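Local coordinates for malonyl CoA-acyl carrier protein transacylase (Mycobacterium tuberculosis, PDB 2QC3) that transfers the malonyl group from malonyl-CoA to the holo acyl carrier protein, supplying malonyl-ACP for fatty acid biosynthesis, at residues M2-A7 with D85-G90; A67-H72 with E95-A100; A102-A107 with A216-T221; V111-T116 with D204-A209; T264-F269 with V286-V291. All blocks are in the same frame, centred on the assembly; numbering follows the deposited sequence.

Overall arrangement
Contacts 1 and 5 are parallel strand pairs in one sheet, joined through the neighbouring strands 2-7 and 263-268, their centres about 9 Å apart. Contact 1 lies deep in the sheet and is mostly buried, whereas contact 5 sits at its edge and is partly exposed; both rest on backbone hydrogen bonds. Contacts 2 and 4 are helix pairs without a hydrogen bond across them, alanines meeting threonine and leucine methyls, with a phenylalanine ring added in contact 4; contact 2 is buried and contact 4 only partly. Contact 3 ties two loops together through backbone carbonyls, and Thr221 carries it on to Val88 of contact 1. Contacts 4 and 5 lie on opposite sides of the chain's centre.

Contact 1: residues M2-A7 with D85-G90; sequences MIALLA and DVIVAG
Ile3 and Val86, Leu5 and Val88, and Ala7 and Gly90 pair in parallel register between strands 2-7 and 86-90. Five backbone hydrogen bonds zip the strands: Ile3 N to Asp85 O, Ile87 N to Ile3 O, Leu5 N to Ile87 O (2.9 Å), Ala89 N to Leu5 O and Ala7 N to Ala89 O. A water adds to the ladder, donating to Ile87 O at 2.6 Å and weakly to Leu5 O. CA-H...O contacts fill the gaps, the shortest from Leu6 CA to Ala89 O at 3.1 Å.

Apolar packing differs between the two faces. On the face of Ala4, Leu6, Ile87 and Ala89, Met2 reaches Ile87: CG stands anti to the backbone N (chi1 -177°) and a bend at chi3 (81°) lays the thioether obliquely over the isoleucine, with SD 3.4 Å from Ile87 CB and CE tight against Ile87 CG2 at 3.5 Å. Ala4 CB meets the same CG2 at 3.9 Å. Helix 251-260 packs on this face, through Trp251 and Leu258. On the other face, Leu5 CD1 leans back to Val86 CB at 4.2 Å, and helix 94-101 lies over Leu5, Ala7 and Val88.

Gly90 opens a GxSxG sequence that leads to Ser92, the probable nucleophile; strand 86-90 thus runs into what is probably the nucleophile elbow, the strand-turn-helix of this acyltransferase fold.

Contact 2: residues A67-H72 with E95-A100; sequences ATLLAH and EIAAYA
Thr68 turns its methyl onto Ala97, CG2 meeting Ala97 CB at 3.5 Å, the closest carbon pair between the two segments. With CG2 anti to the backbone N (chi1 -69°, measured to OG1), the methyl faces helix 94-101 while the hydroxyl is hydrogen-bonded chiefly to Pro270 O, with Ile64 O of its own helix as a second acceptor. The threonine therefore offers this interface an apolar branch, and its polar branch serves backbone carbonyls outside the interface.

The next residue, Leu69, sets both methyls against Ala100. CD1 and CD2 both lie 3.9 Å from Ala100 CB, straddling the small side chain, and CD2 also touches Ala97, 4.0 Å from its CB and 3.8 Å from its carbonyl O. Leu69 thus sits beside both alanines, which are one helical turn apart and both direct their CB toward helix 57-77. The imidazole of His72 stays at the margin, its NE2 4.4 Å from Ala100 O.

No hydrogen bond crosses the interface. The axes of the short segments run 9.7 Å apart at an angle of 22°, so the helices lie nearly parallel, and the small side chains of Ala97 and Ala100 suit this fit. Trp34 of helix 27-37 and Ala107 and Ala110 of helix 107-125 enclose Leu69 from other directions. Helix 94-101 follows directly on the GxSxG turn that holds Ser92, the probable nucleophile, and its packing against helix 57-77 belongs to the helical layer covering the parallel sheet of this acyltransferase fold.

Contact 3: residues A102-A107 with A216-T221; sequences AGVIAA and ADPTAT
Ala102 O takes the amide of Thr219 at 2.7 Å, with an N-H...O angle of 160°. The same oxygen receives a CA-H...O contact from Pro218 CA at 3.2 Å, so the carbonyl is tightly surrounded. Beside it Val104 and Pro218 run alongside each other in the same direction, with Val104 CG2 against Pro218 CB at 3.7 Å; CG2 gets there because it stands anti to the carbonyl carbon while CG1 takes the place anti to the backbone N (chi1 174°). Val104 also leans on Leu222 of strand 221-222.

Gly103, with positive phi, is the C-prime residue of a Schellman motif closing helix 94-101, its N bonded to Ala100 O and Val104 N to Tyr99 O. The position is tight as well, since Thr219 CG2 stands close to where a side chain at 103 would begin. The following loop runs on to helix 107-125.

Toward solvent the fit is looser. Ala216 N bonds Val104 O at 3.0 Å, but the angle at the hydrogen is 137°, and Ala216 CB lies 3.7 Å from Gly103 O. Asp217 turns away from the loop 102-107, its OD2 accepting a hydrogen bond from Ala234 N, and exposed Thr219 places OG1 3.2 Å from Ala102 O, a weak hydrogen bond at best, since that proton has another acceptor within reach.

Contact 4: residues V111-T116 with D204-A209; sequences VALAAT and DGFAAA
Helices 107-125 and 203-211 run antiparallel here, the axes of the short segments 9.7 Å apart and their directions 165° apart; the CA atoms of Thr116 and Phe206, and of Leu113 and Ala209, come nearest.

Leu113 carries the longer reach. Its CG stands anti to the backbone N (chi1 180°), which carries CD1 across to two partners: Phe206 CE1 at 3.7 Å and Ala209 CB at 3.9 Å. The leucine and the phenyl side chain run nearly perpendicular. The ring edge also meets the backbone of helix 107-125, with Leu113 O in the ring plane, 3.8 Å from Phe206 CE1. Phe206 extends likewise anti to its N (chi1 -171°) to place the ring at this spot.

Thr116 fills the other half. Its CG2 rests on Ala209 CB at 3.8 Å and, at the same distance, on the carbonyl oxygen of Gly205 in helix 203-211. Ala209 CB, pointing toward helix 107-125, therefore touches both the Leu113 and Thr116 methyls, in the notch they form.

No hydrogen bond links the helices; the contact is apolar. Leu241 of helix 234-243 touches both Leu113 and Phe206, and Leu245 adds to the cover of the ring. Phe206 lies about 8 Å, between side chains, from His195, the probable catalytic histidine, so this antiparallel helix pair packs beside the active site of the transferase.

Contact 5: residues T264-F269 with V286-V291; sequences TAIVEF and VPARAV
Ile266 O receives the amide of Arg289 at 2.7 Å and also a CA-H...O contact from Ala288 CA at 3.1 Å. These belong to the parallel pairing of strands 263-268 and 288-290, the two strands of a beta-alpha-beta unit whose crossover passes through helix 275-282; strand 288-290 is the outermost in its sheet. Three more bonds hold the register: Ile266 N to Pro287 O, Glu268 N to Arg289 O and Val291 N to Glu268 O (2.9 Å).

On the side of Ile266, Ala288 and Glu268, Ile266 CB packs on Ala288 CB at 3.9 Å. The Ile266 and Val286 side chains meet almost square to each other, Ile266 CG1 3.8 Å from Val286 CG1. The Glu268 carboxylate is hydrogen-bonded by Ser276 OG and Gly273 N, at and just before the N-terminal end of helix 275-282.

On the face of Val267, exposed Arg289 bends at chi2 (-67°) and leads its guanidinium to a salt bridge with Glu299. Val291, from the loop after strand 288-290, meets Val267 at a slant: Val267 CG1, anti to the backbone N (chi1 -178°), lies 3.8 Å from Val291 CG2.

Contact 1: residues M2-A7 with D85-G90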
# COMPACT_ATOMS: atom_id res chain seq x y z
N MET A 2 18.40 -11.78 4.73
CA MET A 2 17.17 -11.46 4.02
C MET A 2 16.89 -9.96 4.03
O MET A 2 17.02 -9.30 5.06
CB MET A 2 16.01 -12.21 4.67
CG MET A 2 14.67 -12.01 3.98
SD MET A 2 13.33 -12.78 4.89
CE MET A 2 13.00 -11.54 6.17
N ILE A 3 16.50 -9.42 2.87
CA ILE A 3 16.18 -8.01 2.75
C ILE A 3 14.67 -7.83 2.61
O ILE A 3 14.03 -8.47 1.78
CB ILE A 3 16.86 -7.37 1.51
CG1 ILE A 3 18.38 -7.37 1.67
CG2 ILE A 3 16.37 -5.94 1.33
CD1 ILE A 3 19.01 -8.73 1.62
N ALA A 4 14.09 -6.98 3.45
CA ALA A 4 12.66 -6.73 3.40
C ALA A 4 12.35 -5.62 2.41
O ALA A 4 12.88 -4.52 2.53
CB ALA A 4 12.13 -6.36 4.78
N LEU A 5 11.50 -5.92 1.44
CA LEU A 5 11.11 -4.93 0.45
C LEU A 5 9.68 -4.53 0.77
O LEU A 5 8.76 -5.35 0.68
CB LEU A 5 11.21 -5.52 -0.97
CG LEU A 5 12.56 -6.13 -1.38
CD1 LEU A 5 12.50 -6.52 -2.86
CD2 LEU A 5 13.70 -5.14 -1.15
N LEU A 6 9.48 -3.26 1.15
CA LEU A 6 8.16 -2.77 1.52
C LEU A 6 7.60 -1.77 0.53
O LEU A 6 8.26 -0.79 0.18
CB LEU A 6 8.21 -2.13 2.91
CG LEU A 6 8.99 -2.88 3.99
CD1 LEU A 6 8.87 -2.14 5.32
CD2 LEU A 6 8.47 -4.30 4.13
N ALA A 7 6.36 -2.01 0.10
CA ALA A 7 5.69 -1.13 -0.86
C ALA A 7 4.63 -0.30 -0.14
O ALA A 7 3.70 -0.84 0.45
CB ALA A 7 5.06 -1.95 -1.99
N ASP A 85 18.33 -13.01 -1.06
CA ASP A 85 16.98 -13.41 -0.67
C ASP A 85 16.19 -12.25 -0.11
O ASP A 85 16.70 -11.43 0.67
CB ASP A 85 17.02 -14.54 0.35
CG ASP A 85 17.21 -15.89 -0.30
OD1 ASP A 85 18.36 -16.36 -0.38
OD2 ASP A 85 16.19 -16.48 -0.74
N VAL A 86 14.93 -12.17 -0.50
CA VAL A 86 14.07 -11.10 -0.05
C VAL A 86 12.72 -11.61 0.46
O VAL A 86 12.32 -12.74 0.20
CB VAL A 86 13.81 -10.09 -1.18
CG1 VAL A 86 15.13 -9.56 -1.72
CG2 VAL A 86 13.00 -10.75 -2.30
N ILE A 87 12.03 -10.75 1.20
CA ILE A 87 10.70 -11.05 1.70
C ILE A 87 9.97 -9.77 1.29
O ILE A 87 10.44 -8.67 1.56
CB ILE A 87 10.72 -11.25 3.25
CG1 ILE A 87 9.45 -11.96 3.70
CG2 ILE A 87 10.90 -9.92 3.96
CD1 ILE A 87 8.18 -11.27 3.32
N VAL A 88 8.84 -9.92 0.60
CA VAL A 88 8.09 -8.76 0.11
C VAL A 88 6.79 -8.52 0.85
O VAL A 88 6.10 -9.46 1.25
CB VAL A 88 7.77 -8.92 -1.40
CG1 VAL A 88 7.30 -7.60 -1.99
CG2 VAL A 88 8.98 -9.44 -2.14
N ALA A 89 6.45 -7.25 1.03
CA ALA A 89 5.20 -6.87 1.70
C ALA A 89 4.79 -5.46 1.30
O ALA A 89 5.65 -4.58 1.13
CB ALA A 89 5.37 -6.96 3.21
N GLY A 90 3.49 -5.24 1.14
CA GLY A 90 3.00 -3.93 0.79
C GLY A 90 1.83 -3.55 1.68
O GLY A 90 1.15 -4.39 2.24
O HOH W 1 9.51 -7.09 3.36

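Contact 2: residues A67-H72 with E95-A100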
# COMPACT_ATOMS: atom_id res chain seq x y z
N ALA A 67 5.04 4.58 -9.32
CA ALA A 67 6.27 5.09 -8.74
C ALA A 67 7.07 3.93 -8.15
O ALA A 67 8.29 3.83 -8.33
CB ALA A 67 5.96 6.11 -7.65
N THR A 68 6.36 3.06 -7.44
CA THR A 68 7.01 1.91 -6.82
C THR A 68 7.69 0.98 -7.81
O THR A 68 8.84 0.59 -7.61
CB THR A 68 6.01 1.08 -5.97
OG1 THR A 68 5.64 1.84 -4.82
CG2 THR A 68 6.67 -0.23 -5.49
N LEU A 69 6.98 0.65 -8.88
CA LEU A 69 7.52 -0.25 -9.87
C LEU A 69 8.63 0.35 -10.73
O LEU A 69 9.50 -0.38 -11.20
CB LEU A 69 6.38 -0.83 -10.72
CG LEU A 69 5.34 -1.54 -9.84
CD1 LEU A 69 4.28 -2.23 -10.70
CD2 LEU A 69 6.05 -2.56 -8.94
N LEU A 70 8.61 1.66 -10.95
CA LEU A 70 9.68 2.28 -11.73
C LEU A 70 10.99 2.01 -10.99
O LEU A 70 11.99 1.61 -11.60
CB LEU A 70 9.49 3.79 -11.85
CG LEU A 70 8.46 4.33 -12.84
CD1 LEU A 70 8.36 5.83 -12.68
CD2 LEU A 70 8.87 3.96 -14.26
N ALA A 71 10.95 2.20 -9.68
CA ALA A 71 12.11 1.98 -8.82
C ALA A 71 12.50 0.52 -8.86
O ALA A 71 13.68 0.18 -8.96
CB ALA A 71 11.80 2.41 -7.40
N HIS A 72 11.50 -0.35 -8.76
CA HIS A 72 11.75 -1.78 -8.80
C HIS A 72 12.32 -2.19 -10.15
O HIS A 72 13.19 -3.05 -10.23
CB HIS A 72 10.48 -2.58 -8.56
CG HIS A 72 10.61 -4.02 -8.91
ND1 HIS A 72 11.38 -4.90 -8.18
CD2 HIS A 72 10.10 -4.74 -9.94
CE1 HIS A 72 11.35 -6.09 -8.74
NE2 HIS A 72 10.58 -6.02 -9.82
N GLU A 95 0.08 -3.42 -1.84
CA GLU A 95 0.13 -4.86 -2.10
C GLU A 95 0.23 -5.19 -3.59
O GLU A 95 0.88 -6.16 -3.96
CB GLU A 95 -1.08 -5.56 -1.50
CG GLU A 95 -1.10 -5.55 0.02
CD GLU A 95 -1.83 -6.74 0.58
OE1 GLU A 95 -1.20 -7.54 1.31
OE2 GLU A 95 -3.04 -6.89 0.28
N ILE A 96 -0.43 -4.40 -4.43
CA ILE A 96 -0.39 -4.68 -5.87
C ILE A 96 1.04 -4.56 -6.38
O ILE A 96 1.50 -5.38 -7.18
CB ILE A 96 -1.32 -3.71 -6.66
CG1 ILE A 96 -2.79 -4.05 -6.36
CG2 ILE A 96 -1.06 -3.84 -8.15
CD1 ILE A 96 -3.80 -3.09 -6.98
N ALA A 97 1.75 -3.54 -5.91
CA ALA A 97 3.14 -3.33 -6.29
C ALA A 97 3.98 -4.47 -5.70
O ALA A 97 4.86 -5.02 -6.37
CB ALA A 97 3.64 -1.98 -5.76
N ALA A 98 3.68 -4.84 -4.46
CA ALA A 98 4.39 -5.94 -3.80
C ALA A 98 4.23 -7.23 -4.61
O ALA A 98 5.18 -8.01 -4.74
CB ALA A 98 3.86 -6.15 -2.39
N TYR A 99 3.03 -7.44 -5.14
CA TYR A 99 2.76 -8.63 -5.94
C TYR A 99 3.64 -8.65 -7.19
O TYR A 99 4.18 -9.69 -7.56
CB TYR A 99 1.29 -8.68 -6.34
CG TYR A 99 0.40 -9.31 -5.30
CD1 TYR A 99 0.62 -9.08 -3.94
CD2 TYR A 99 -0.68 -10.11 -5.67
CE1 TYR A 99 -0.20 -9.64 -2.98
CE2 TYR A 99 -1.52 -10.67 -4.71
CZ TYR A 99 -1.27 -10.44 -3.37
OH TYR A 99 -2.08 -10.99 -2.40
N ALA A 100 3.76 -7.50 -7.83
CA ALA A 100 4.59 -7.39 -9.03
C ALA A 100 6.05 -7.59 -8.65
O ALA A 100 6.81 -8.25 -9.36
CB ALA A 100 4.39 -6.03 -9.69

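Contact 3: residues A102-A107 with A216-T221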
# COMPACT_ATOMS: atom_id res chain seq x y z
N ALA A 102 7.17 -9.36 -6.24
CA ALA A 102 7.31 -10.78 -5.96
C ALA A 102 7.00 -11.67 -7.16
O ALA A 102 6.89 -12.89 -7.02
CB ALA A 102 6.41 -11.17 -4.78
N GLY A 103 6.85 -11.06 -8.33
CA GLY A 103 6.60 -11.81 -9.55
C GLY A 103 5.25 -12.46 -9.79
O GLY A 103 5.11 -13.30 -10.68
N VAL A 104 4.23 -12.06 -9.03
CA VAL A 104 2.91 -12.64 -9.21
C VAL A 104 2.21 -12.06 -10.43
O VAL A 104 1.49 -12.76 -11.14
CB VAL A 104 2.04 -12.43 -7.96
CG1 VAL A 104 0.62 -12.90 -8.21
CG2 VAL A 104 2.65 -13.21 -6.80
N ILE A 105 2.43 -10.77 -10.68
CA ILE A 105 1.82 -10.08 -11.81
C ILE A 105 2.81 -9.15 -12.50
O ILE A 105 3.75 -8.65 -11.87
CB ILE A 105 0.59 -9.25 -11.36
CG1 ILE A 105 1.01 -8.28 -10.24
CG2 ILE A 105 -0.53 -10.16 -10.90
CD1 ILE A 105 -0.14 -7.41 -9.72
N ALA A 106 2.59 -8.90 -13.79
CA ALA A 106 3.45 -8.01 -14.57
C ALA A 106 3.21 -6.57 -14.12
O ALA A 106 2.13 -6.24 -13.66
CB ALA A 106 3.14 -8.15 -16.07
N ALA A 107 4.23 -5.72 -14.27
CA ALA A 107 4.14 -4.32 -13.86
C ALA A 107 3.02 -3.55 -14.57
O ALA A 107 2.30 -2.78 -13.94
CB ALA A 107 5.48 -3.61 -14.09
N ALA A 216 1.36 -15.66 -11.83
CA ALA A 216 2.37 -16.69 -11.63
C ALA A 216 2.60 -16.83 -10.13
O ALA A 216 2.34 -15.89 -9.37
CB ALA A 216 3.66 -16.30 -12.33
N ASP A 217 3.08 -17.99 -9.70
CA ASP A 217 3.35 -18.20 -8.29
C ASP A 217 4.44 -17.21 -7.92
O ASP A 217 5.32 -16.92 -8.73
CB ASP A 217 3.81 -19.64 -8.04
CG ASP A 217 2.66 -20.64 -8.06
OD1 ASP A 217 2.92 -21.86 -8.13
OD2 ASP A 217 1.50 -20.20 -8.01
N PRO A 218 4.39 -16.65 -6.71
CA PRO A 218 5.42 -15.69 -6.30
C PRO A 218 6.83 -16.25 -6.34
O PRO A 218 7.07 -17.40 -5.97
CB PRO A 218 4.98 -15.28 -4.89
CG PRO A 218 4.24 -16.48 -4.40
CD PRO A 218 3.44 -16.89 -5.61
N THR A 219 7.77 -15.43 -6.80
CA THR A 219 9.17 -15.83 -6.88
C THR A 219 9.88 -15.54 -5.57
O THR A 219 11.05 -15.85 -5.40
CB THR A 219 9.90 -15.07 -8.02
OG1 THR A 219 9.93 -13.67 -7.72
CG2 THR A 219 9.19 -15.28 -9.34
N ALA A 220 9.16 -14.93 -4.64
CA ALA A 220 9.73 -14.60 -3.34
C ALA A 220 8.66 -14.71 -2.26
O ALA A 220 7.47 -14.80 -2.57
CB ALA A 220 10.30 -13.19 -3.36
N THR A 221 9.09 -14.74 -1.00
CA THR A 221 8.14 -14.81 0.11
C THR A 221 7.30 -13.53 0.04
O THR A 221 7.83 -12.42 0.18
CB THR A 221 8.87 -14.86 1.46
OG1 THR A 221 9.81 -15.94 1.45
CG2 THR A 221 7.87 -15.07 2.59

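Contact 4: residues V111-T116 with D204-A209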
# COMPACT_ATOMS: atom_id res chain seq x y z
N VAL A 111 -0.22 -1.89 -12.56
CA VAL A 111 -0.67 -0.51 -12.60
C VAL A 111 -2.12 -0.40 -13.05
O VAL A 111 -2.90 0.35 -12.47
CB VAL A 111 0.22 0.34 -13.51
CG1 VAL A 111 -0.36 1.74 -13.64
CG2 VAL A 111 1.63 0.41 -12.93
N ALA A 112 -2.49 -1.15 -14.09
CA ALA A 112 -3.86 -1.14 -14.60
C ALA A 112 -4.83 -1.69 -13.55
O ALA A 112 -5.95 -1.21 -13.43
CB ALA A 112 -3.95 -1.96 -15.88
N LEU A 113 -4.39 -2.71 -12.81
CA LEU A 113 -5.21 -3.31 -11.77
C LEU A 113 -5.39 -2.30 -10.65
O LEU A 113 -6.45 -2.20 -10.03
CB LEU A 113 -4.55 -4.58 -11.22
CG LEU A 113 -5.34 -5.28 -10.12
CD1 LEU A 113 -6.69 -5.74 -10.68
CD2 LEU A 113 -4.54 -6.47 -9.57
N ALA A 114 -4.33 -1.55 -10.39
CA ALA A 114 -4.37 -0.54 -9.36
C ALA A 114 -5.35 0.57 -9.80
O ALA A 114 -6.13 1.08 -8.99
CB ALA A 114 -2.95 0.01 -9.15
N ALA A 115 -5.32 0.94 -11.08
CA ALA A 115 -6.22 1.98 -11.59
C ALA A 115 -7.68 1.53 -11.45
O ALA A 115 -8.56 2.35 -11.17
CB ALA A 115 -5.89 2.27 -13.05
N THR A 116 -7.93 0.24 -11.64
CA THR A 116 -9.29 -0.29 -11.51
C THR A 116 -9.71 -0.24 -10.05
O THR A 116 -10.84 0.12 -9.73
CB THR A 116 -9.36 -1.75 -11.99
OG1 THR A 116 -9.13 -1.80 -13.40
CG2 THR A 116 -10.73 -2.34 -11.69
N ASP A 204 -16.95 -6.28 -7.31
CA ASP A 204 -17.27 -6.81 -8.64
C ASP A 204 -16.28 -6.41 -9.71
O ASP A 204 -15.72 -7.25 -10.41
CB ASP A 204 -18.68 -6.39 -9.06
CG ASP A 204 -19.75 -7.23 -8.40
OD1 ASP A 204 -20.94 -6.98 -8.66
OD2 ASP A 204 -19.40 -8.15 -7.64
N GLY A 205 -16.07 -5.10 -9.85
CA GLY A 205 -15.15 -4.61 -10.85
C GLY A 205 -13.72 -5.01 -10.57
O GLY A 205 -12.99 -5.42 -11.47
N PHE A 206 -13.31 -4.89 -9.31
CA PHE A 206 -11.96 -5.25 -8.93
C PHE A 206 -11.74 -6.75 -9.12
O PHE A 206 -10.71 -7.18 -9.64
CB PHE A 206 -11.69 -4.85 -7.48
CG PHE A 206 -10.25 -4.98 -7.07
CD1 PHE A 206 -9.24 -4.39 -7.82
CD2 PHE A 206 -9.90 -5.70 -5.93
CE1 PHE A 206 -7.89 -4.50 -7.44
CE2 PHE A 206 -8.56 -5.82 -5.54
CZ PHE A 206 -7.56 -5.22 -6.30
N ALA A 207 -12.72 -7.54 -8.70
CA ALA A 207 -12.63 -8.99 -8.82
C ALA A 207 -12.56 -9.43 -10.28
O ALA A 207 -11.78 -10.32 -10.63
CB ALA A 207 -13.83 -9.65 -8.12
N ALA A 208 -13.36 -8.82 -11.14
CA ALA A 208 -13.38 -9.17 -12.56
C ALA A 208 -12.04 -8.83 -13.21
O ALA A 208 -11.50 -9.62 -13.99
CB ALA A 208 -14.51 -8.44 -13.27
N ALA A 209 -11.51 -7.65 -12.90
CA ALA A 209 -10.23 -7.23 -13.46
C ALA A 209 -9.13 -8.22 -13.08
O ALA A 209 -8.35 -8.66 -13.92
CB ALA A 209 -9.88 -5.82 -12.98

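Contact 5: residues T264-F269 with V286-V291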
# COMPACT_ATOMS: atom_id res chain seq x y z
N THR A 264 17.62 -8.78 7.59
CA THR A 264 18.84 -8.08 7.95
C THR A 264 18.89 -6.65 7.42
O THR A 264 19.83 -5.91 7.71
CB THR A 264 20.07 -8.85 7.43
OG1 THR A 264 20.09 -8.81 6.00
CG2 THR A 264 20.00 -10.30 7.90
N ALA A 265 17.88 -6.27 6.65
CA ALA A 265 17.83 -4.92 6.10
C ALA A 265 16.42 -4.62 5.60
O ALA A 265 15.72 -5.52 5.13
CB ALA A 265 18.84 -4.78 4.98
N ILE A 266 16.02 -3.36 5.70
CA ILE A 266 14.69 -2.95 5.26
C ILE A 266 14.79 -1.93 4.14
O ILE A 266 15.49 -0.92 4.27
CB ILE A 266 13.88 -2.30 6.39
CG1 ILE A 266 13.78 -3.23 7.60
CG2 ILE A 266 12.50 -1.91 5.87
CD1 ILE A 266 13.13 -4.55 7.31
N VAL A 267 14.08 -2.17 3.05
CA VAL A 267 14.07 -1.23 1.94
C VAL A 267 12.62 -0.85 1.66
O VAL A 267 11.78 -1.72 1.40
CB VAL A 267 14.68 -1.85 0.66
CG1 VAL A 267 14.69 -0.81 -0.46
CG2 VAL A 267 16.09 -2.34 0.94
N GLU A 268 12.33 0.44 1.76
CA GLU A 268 10.98 0.91 1.48
C GLU A 268 11.05 1.62 0.15
O GLU A 268 11.90 2.50 -0.06
CB GLU A 268 10.48 1.86 2.57
CG GLU A 268 9.22 2.65 2.18
CD GLU A 268 8.50 3.28 3.36
OE1 GLU A 268 9.15 3.62 4.37
OE2 GLU A 268 7.27 3.45 3.28
N PHE A 269 10.17 1.22 -0.76
CA PHE A 269 10.11 1.81 -2.08
C PHE A 269 9.32 3.12 -2.08
O PHE A 269 8.56 3.38 -1.16
CB PHE A 269 9.47 0.82 -3.06
CG PHE A 269 10.35 -0.33 -3.42
CD1 PHE A 269 10.67 -1.30 -2.49
CD2 PHE A 269 10.86 -0.44 -4.71
CE1 PHE A 269 11.50 -2.35 -2.82
CE2 PHE A 269 11.70 -1.49 -5.05
CZ PHE A 269 12.02 -2.45 -4.11
N VAL A 286 18.08 -3.37 12.79
CA VAL A 286 18.06 -3.60 11.35
C VAL A 286 18.06 -2.28 10.60
O VAL A 286 17.17 -1.45 10.77
CB VAL A 286 16.79 -4.40 10.93
CG1 VAL A 286 16.83 -4.70 9.43
CG2 VAL A 286 16.69 -5.68 11.74
N PRO A 287 19.07 -2.05 9.75
CA PRO A 287 19.13 -0.80 9.00
C PRO A 287 18.03 -0.73 7.94
O PRO A 287 17.67 -1.74 7.33
CB PRO A 287 20.53 -0.84 8.39
CG PRO A 287 20.76 -2.31 8.18
CD PRO A 287 20.24 -2.90 9.47
N ALA A 288 17.51 0.47 7.73
CA ALA A 288 16.45 0.69 6.76
C ALA A 288 16.90 1.71 5.72
O ALA A 288 17.75 2.57 5.99
CB ALA A 288 15.19 1.18 7.45
N ARG A 289 16.34 1.61 4.52
CA ARG A 289 16.66 2.52 3.44
C ARG A 289 15.38 3.02 2.79
O ARG A 289 14.56 2.23 2.32
CB ARG A 289 17.54 1.82 2.40
CG ARG A 289 18.96 1.54 2.86
CD ARG A 289 19.75 2.82 3.06
NE ARG A 289 21.14 2.56 3.44
CZ ARG A 289 22.05 3.51 3.67
NH1 ARG A 289 21.72 4.79 3.56
NH2 ARG A 289 23.28 3.17 4.02
N ALA A 290 15.22 4.34 2.77
CA ALA A 290 14.05 4.97 2.17
C ALA A 290 14.39 5.40 0.75
O ALA A 290 15.12 6.37 0.55
CB ALA A 290 13.64 6.18 3.00
N VAL A 291 13.87 4.67 -0.23
CA VAL A 291 14.14 5.00 -1.62
C VAL A 291 13.25 6.12 -2.13
O VAL A 291 12.05 5.94 -2.35
CB VAL A 291 13.96 3.77 -2.53
CG1 VAL A 291 14.24 4.14 -3.98
CG2 VAL A 291 14.88 2.65 -2.07